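Local atomic coordinates of NALP (PDB entry 1UYN), a protein that forms, as the C-terminal translocator domain of an autotransporter, an outer-membrane beta-barrel whose hydrophilic pore serves translocation of the secreted protease passenger to the cell surface. Residues Glu80-Arg92 / Thr104-Asp116. Residues are numbered along the deposited sequence; the frame is centred on the assembly and turned at random.
With CXE (pentaethylene glycol monodecyl ether), chain B; SO4 (sulfate ion), chain D.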
loop_
_atom_site.group_PDB
_atom_site.type_symbol
_atom_site.label_atom_id
_atom_site.label_comp_id
_atom_site.label_asym_id
_atom_site.label_seq_id
_atom_site.Cartn_x
_atom_site.Cartn_y
_atom_site.Cartn_z
ATOM N N GLU A 80 -3.054 -28.429 -0.922
ATOM C CA GLU A 80 -1.855 -28.874 -0.196
ATOM C C GLU A 80 -0.683 -27.862 -0.347
ATOM O O GLU A 80 0.098 -27.673 0.584
ATOM C CB GLU A 80 -1.488 -30.339 -0.576
ATOM C CG GLU A 80 -2.206 -31.388 0.312
ATOM C CD GLU A 80 -2.614 -32.679 -0.404
ATOM O OE1 GLU A 80 -1.761 -33.581 -0.540
ATOM O OE2 GLU A 80 -3.796 -32.820 -0.804
ATOM N N ASN A 81 -0.625 -27.183 -1.499
ATOM C CA ASN A 81 0.388 -26.166 -1.815
ATOM C C ASN A 81 -0.149 -24.779 -2.180
ATOM O O ASN A 81 0.561 -23.982 -2.780
ATOM C CB ASN A 81 1.208 -26.587 -3.058
ATOM C CG ASN A 81 1.850 -27.943 -2.938
ATOM O OD1 ASN A 81 1.850 -28.689 -3.902
ATOM N ND2 ASN A 81 2.447 -28.248 -1.792
ATOM N N THR A 82 -1.406 -24.493 -1.886
ATOM C CA THR A 82 -1.995 -23.241 -2.307
ATOM C C THR A 82 -2.535 -22.483 -1.135
ATOM O O THR A 82 -3.058 -23.064 -0.233
ATOM C CB THR A 82 -3.049 -23.519 -3.353
ATOM O OG1 THR A 82 -2.389 -24.124 -4.448
ATOM C CG2 THR A 82 -3.591 -22.253 -3.996
ATOM N N THR A 83 -2.360 -21.169 -1.138
ATOM C CA THR A 83 -2.904 -20.325 -0.098
ATOM C C THR A 83 -3.627 -19.182 -0.760
ATOM O O THR A 83 -3.182 -18.713 -1.761
ATOM C CB THR A 83 -1.797 -19.759 0.721
ATOM O OG1 THR A 83 -0.937 -20.810 1.165
ATOM C CG2 THR A 83 -2.355 -19.143 1.981
ATOM N N ALA A 84 -4.756 -18.750 -0.206
ATOM C CA ALA A 84 -5.491 -17.624 -0.772
ATOM C C ALA A 84 -5.888 -16.672 0.309
ATOM O O ALA A 84 -6.034 -17.034 1.461
ATOM C CB ALA A 84 -6.708 -18.064 -1.592
ATOM N N ALA A 85 -5.994 -15.423 -0.081
ATOM C CA ALA A 85 -6.392 -14.360 0.821
ATOM C C ALA A 85 -7.266 -13.385 0.087
ATOM O O ALA A 85 -7.190 -13.226 -1.120
ATOM C CB ALA A 85 -5.181 -13.665 1.387
ATOM N N ALA A 86 -8.157 -12.815 0.858
ATOM C CA ALA A 86 -9.059 -11.816 0.401
ATOM C C ALA A 86 -9.224 -10.855 1.580
ATOM O O ALA A 86 -9.476 -11.246 2.726
ATOM C CB ALA A 86 -10.367 -12.454 -0.030
ATOM N N THR A 87 -9.061 -9.576 1.272
ATOM C CA THR A 87 -9.098 -8.520 2.281
ATOM C C THR A 87 -9.892 -7.347 1.773
ATOM O O THR A 87 -9.922 -7.039 0.582
ATOM C CB THR A 87 -7.672 -8.087 2.668
ATOM O OG1 THR A 87 -7.147 -9.017 3.629
ATOM C CG2 THR A 87 -7.678 -6.772 3.420
ATOM N N LEU A 88 -10.571 -6.725 2.704
ATOM C CA LEU A 88 -11.337 -5.529 2.431
ATOM C C LEU A 88 -10.801 -4.418 3.306
ATOM O O LEU A 88 -10.532 -4.595 4.480
ATOM C CB LEU A 88 -12.792 -5.788 2.674
ATOM C CG LEU A 88 -13.683 -5.191 1.604
ATOM C CD1 LEU A 88 -14.878 -6.092 1.241
ATOM C CD2 LEU A 88 -14.152 -3.828 2.163
ATOM N N GLY A 89 -10.587 -3.275 2.664
ATOM C CA GLY A 89 -9.831 -2.199 3.246
ATOM C C GLY A 89 -10.609 -0.938 3.042
ATOM O O GLY A 89 -11.052 -0.661 1.921
ATOM N N MET A 90 -10.751 -0.193 4.142
ATOM C CA MET A 90 -11.229 1.171 4.134
ATOM C C MET A 90 -10.156 2.116 4.672
ATOM O O MET A 90 -9.579 1.922 5.736
ATOM C CB MET A 90 -12.551 1.251 4.864
ATOM C CG MET A 90 -13.571 0.319 4.181
ATOM S SD MET A 90 -15.390 0.404 4.642
ATOM C CE MET A 90 -16.148 -1.148 3.729
ATOM N N GLY A 91 -9.872 3.133 3.873
ATOM C CA GLY A 91 -8.781 4.047 4.094
ATOM C C GLY A 91 -9.211 5.494 4.255
ATOM O O GLY A 91 -10.181 5.969 3.705
ATOM N N ARG A 92 -8.456 6.207 5.046
ATOM C CA ARG A 92 -8.585 7.625 5.079
ATOM C C ARG A 92 -7.171 8.145 5.132
ATOM O O ARG A 92 -6.394 7.733 5.965
ATOM C CB ARG A 92 -9.377 8.055 6.302
ATOM C CG ARG A 92 -9.071 9.463 6.736
ATOM C CD ARG A 92 -10.113 10.468 6.367
ATOM N NE ARG A 92 -11.019 10.656 7.500
ATOM C CZ ARG A 92 -12.262 11.107 7.378
ATOM N NH1 ARG A 92 -12.751 11.438 6.166
ATOM N NH2 ARG A 92 -13.011 11.232 8.476
ATOM N N THR A 104 -8.345 11.916 1.113
ATOM C CA THR A 104 -8.709 10.756 0.333
ATOM C C THR A 104 -9.428 9.723 1.192
ATOM O O THR A 104 -8.886 9.225 2.201
ATOM C CB THR A 104 -7.431 10.071 -0.222
ATOM O OG1 THR A 104 -6.603 11.001 -0.955
ATOM C CG2 THR A 104 -7.787 9.004 -1.254
ATOM N N ASP A 105 -10.612 9.331 0.743
ATOM C CA ASP A 105 -11.281 8.164 1.259
ATOM C C ASP A 105 -11.190 7.049 0.296
ATOM O O ASP A 105 -11.322 7.245 -0.903
ATOM C CB ASP A 105 -12.741 8.472 1.467
ATOM C CG ASP A 105 -12.931 9.384 2.559
ATOM O OD1 ASP A 105 -12.030 9.527 3.427
ATOM O OD2 ASP A 105 -13.955 10.010 2.647
ATOM N N SER A 106 -11.009 5.842 0.792
ATOM C CA SER A 106 -10.864 4.749 -0.157
ATOM C C SER A 106 -11.440 3.451 0.302
ATOM O O SER A 106 -11.525 3.137 1.500
ATOM C CB SER A 106 -9.412 4.588 -0.551
ATOM O OG SER A 106 -8.601 4.386 0.607
ATOM N N ILE A 107 -11.929 2.718 -0.675
ATOM C CA ILE A 107 -12.458 1.389 -0.412
ATOM C C ILE A 107 -11.882 0.454 -1.411
ATOM O O ILE A 107 -12.037 0.647 -2.589
ATOM C CB ILE A 107 -13.993 1.363 -0.402
ATOM C CG1 ILE A 107 -14.469 2.216 0.789
ATOM C CG2 ILE A 107 -14.484 -0.084 -0.253
ATOM C CD1 ILE A 107 -16.006 2.414 0.923
ATOM N N SER A 108 -11.257 -0.594 -0.896
ATOM C CA SER A 108 -10.473 -1.492 -1.710
ATOM C C SER A 108 -10.635 -2.911 -1.282
ATOM O O SER A 108 -10.637 -3.215 -0.077
ATOM C CB SER A 108 -8.994 -1.145 -1.578
ATOM O OG SER A 108 -8.749 0.185 -1.956
ATOM N N LEU A 109 -10.717 -3.770 -2.289
ATOM C CA LEU A 109 -10.639 -5.188 -2.136
ATOM C C LEU A 109 -9.255 -5.658 -2.574
ATOM O O LEU A 109 -8.796 -5.348 -3.648
ATOM C CB LEU A 109 -11.667 -5.827 -3.008
ATOM C CG LEU A 109 -11.457 -7.328 -3.188
ATOM C CD1 LEU A 109 -11.594 -8.127 -1.858
ATOM C CD2 LEU A 109 -12.476 -7.818 -4.244
ATOM N N PHE A 110 -8.596 -6.452 -1.748
ATOM C CA PHE A 110 -7.329 -7.068 -2.128
ATOM C C PHE A 110 -7.447 -8.571 -2.169
ATOM O O PHE A 110 -8.085 -9.139 -1.321
ATOM C CB PHE A 110 -6.265 -6.689 -1.110
ATOM C CG PHE A 110 -6.186 -5.220 -0.861
ATOM C CD1 PHE A 110 -7.064 -4.608 0.003
ATOM C CD2 PHE A 110 -5.261 -4.446 -1.523
ATOM C CE1 PHE A 110 -6.988 -3.247 0.225
ATOM C CE2 PHE A 110 -5.189 -3.105 -1.291
ATOM C CZ PHE A 110 -6.049 -2.509 -0.401
ATOM N N ALA A 111 -6.818 -9.201 -3.154
ATOM C CA ALA A 111 -6.811 -10.656 -3.251
ATOM C C ALA A 111 -5.407 -11.172 -3.582
ATOM O O ALA A 111 -4.649 -10.554 -4.301
ATOM C CB ALA A 111 -7.829 -11.132 -4.303
ATOM N N GLY A 112 -5.083 -12.336 -3.086
ATOM C CA GLY A 112 -3.773 -12.914 -3.327
ATOM C C GLY A 112 -3.835 -14.417 -3.439
ATOM O O GLY A 112 -4.613 -15.055 -2.769
ATOM N N ILE A 113 -3.050 -14.994 -4.330
ATOM C CA ILE A 113 -2.863 -16.451 -4.262
ATOM C C ILE A 113 -1.360 -16.761 -4.207
ATOM O O ILE A 113 -0.550 -16.072 -4.787
ATOM C CB ILE A 113 -3.582 -17.148 -5.439
ATOM C CG1 ILE A 113 -3.395 -18.662 -5.328
ATOM C CG2 ILE A 113 -3.049 -16.596 -6.808
ATOM C CD1 ILE A 113 -3.518 -19.444 -6.709
ATOM N N ARG A 114 -0.979 -17.761 -3.464
ATOM C CA ARG A 114 0.434 -18.140 -3.354
ATOM C C ARG A 114 0.498 -19.598 -3.615
ATOM O O ARG A 114 -0.156 -20.344 -2.921
ATOM C CB ARG A 114 0.946 -17.883 -1.944
ATOM C CG ARG A 114 2.261 -18.558 -1.640
ATOM C CD ARG A 114 2.897 -18.132 -0.327
ATOM N NE ARG A 114 3.807 -19.176 0.119
ATOM C CZ ARG A 114 4.918 -18.987 0.824
ATOM N NH1 ARG A 114 5.316 -17.788 1.220
ATOM N NH2 ARG A 114 5.662 -20.028 1.114
ATOM N N HIS A 115 1.220 -19.994 -4.647
ATOM C CA HIS A 115 1.480 -21.395 -4.950
ATOM C C HIS A 115 2.884 -21.746 -4.519
ATOM O O HIS A 115 3.803 -21.126 -4.977
ATOM C CB HIS A 115 1.359 -21.627 -6.460
ATOM C CG HIS A 115 1.343 -23.065 -6.835
ATOM N ND1 HIS A 115 2.230 -23.974 -6.303
ATOM C CD2 HIS A 115 0.529 -23.768 -7.649
ATOM C CE1 HIS A 115 1.958 -25.180 -6.760
ATOM N NE2 HIS A 115 0.929 -25.086 -7.576
ATOM N N ASP A 116 3.043 -22.759 -3.666
ATOM C CA ASP A 116 4.352 -23.322 -3.287
ATOM C C ASP A 116 4.811 -24.475 -4.154
ATOM O O ASP A 116 4.054 -25.385 -4.460
ATOM C CB ASP A 116 4.348 -23.814 -1.859
ATOM C CG ASP A 116 4.257 -22.692 -0.870
ATOM O OD1 ASP A 116 5.040 -21.754 -0.937
ATOM O OD2 ASP A 116 3.422 -22.625 0.035
HETATM C C1 CXE B . -10.963 4.259 8.423
HETATM C C2 CXE B . -12.219 3.750 9.110
HETATM C C3 CXE B . -12.733 2.427 8.534
HETATM C C4 CXE B . -13.486 1.584 9.566
HETATM C C5 CXE B . -14.104 0.339 8.929
HETATM C C6 CXE B . -13.353 -0.987 9.154
HETATM C C7 CXE B . -13.026 -1.747 7.847
HETATM C C8 CXE B . -13.554 -3.187 7.831
HETATM C C9 CXE B . -14.041 -3.738 6.473
HETATM C C10 CXE B . -15.412 -4.438 6.599
HETATM O O11 CXE B . -15.542 -5.666 5.873
HETATM C C12 CXE B . -15.006 -6.779 6.586
HETATM C C13 CXE B . -15.070 -8.091 5.796
HETATM O O14 CXE B . -13.959 -8.377 4.886
HETATM C C15 CXE B . -13.782 -9.803 4.661
HETATM C C16 CXE B . -13.069 -10.195 3.359
HETATM O O17 CXE B . -13.933 -10.860 2.427
HETATM C C18 CXE B . -13.945 -12.289 2.499
HETATM C C19 CXE B . -14.825 -12.871 1.390
HETATM O O20 CXE B . -14.948 -14.305 1.490
HETATM C C21 CXE B . -15.409 -14.905 0.270
HETATM C C22 CXE B . -16.304 -16.119 0.500
HETATM O O23 CXE B . -15.566 -17.321 0.277
HETATM C C24 CXE B . -15.952 -18.146 -0.831
HETATM C C25 CXE B . -15.088 -19.413 -0.929
HETATM O O26 CXE B . -14.089 -19.277 -1.937
HETATM S S SO4 D . -2.421 -27.797 -4.867
HETATM O O1 SO4 D . -3.427 -27.579 -5.922
HETATM O O2 SO4 D . -2.505 -26.817 -3.801
HETATM O O3 SO4 D . -2.593 -29.107 -4.202
HETATM O O4 SO4 D . -1.097 -27.760 -5.502
HETATM O O HOH W 1 1.118 -21.748 -0.504
#
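Thr87 and Phe110 face each other as an antiparallel hydrogen-bonded pair, with Phe110 N donating a hydrogen bond to Thr87 O at 2.7 Å in a nearly straight line (169°) and Phe110 O accepting from Thr87 N in return. Reciprocal pairs of this kind recur at every second residue from Thr83–Arg114 to Gly91–Ser106, and Asp116 N extends the ladder to Asn81 O. The Phe110 ring, its CG anti to the carbonyl carbon (chi1 -51°), brings CD1 to 4.1 Å from Thr87 CG2 and turns its edge to the CA of Gly89, 4.3 Å from CE1. The strand axes approach to 4.6 Å at 167°, as in any antiparallel pair; these two form a hairpin of the 12-stranded autotransporter barrel, and both cross the outer membrane. Alternation splits the side chains accordingly: Thr83, Thr87, Ser106, Ser108 and Phe110 point to the pore, whereas Ala86, Leu88, Met90, Ile107, Leu109 and Ile113 form the outer surface. On that outer side Met90 and Ile107 lie side by side, CG to CG1 4.0 Å, and the detergent pentaethylene glycol monodecyl ether runs past Ala86, Leu88 and Met90. At one end Arg92 NH1 reaches Asp105 OD1 in a long, weak salt bridge (3.4 Å). At the other, a sulfate, probably from the crystallisation liquor, accepts hydrogen bonds through O2 from Asn81 N and Thr82 OG1. Inside, one water is hydrogen-bonded to Thr83 OG1 and lies near Arg114 O, while Arg114 NH2 forms a salt bridge with Asp116 OD1 on its syn side at 2.8 Å. Further out, Asp37 pairs with Arg114 NH1, and helix 12-34 fills the pore beside this wall, sending Gln25 to Ser108 OG and Arg28 and Val32 against Phe110.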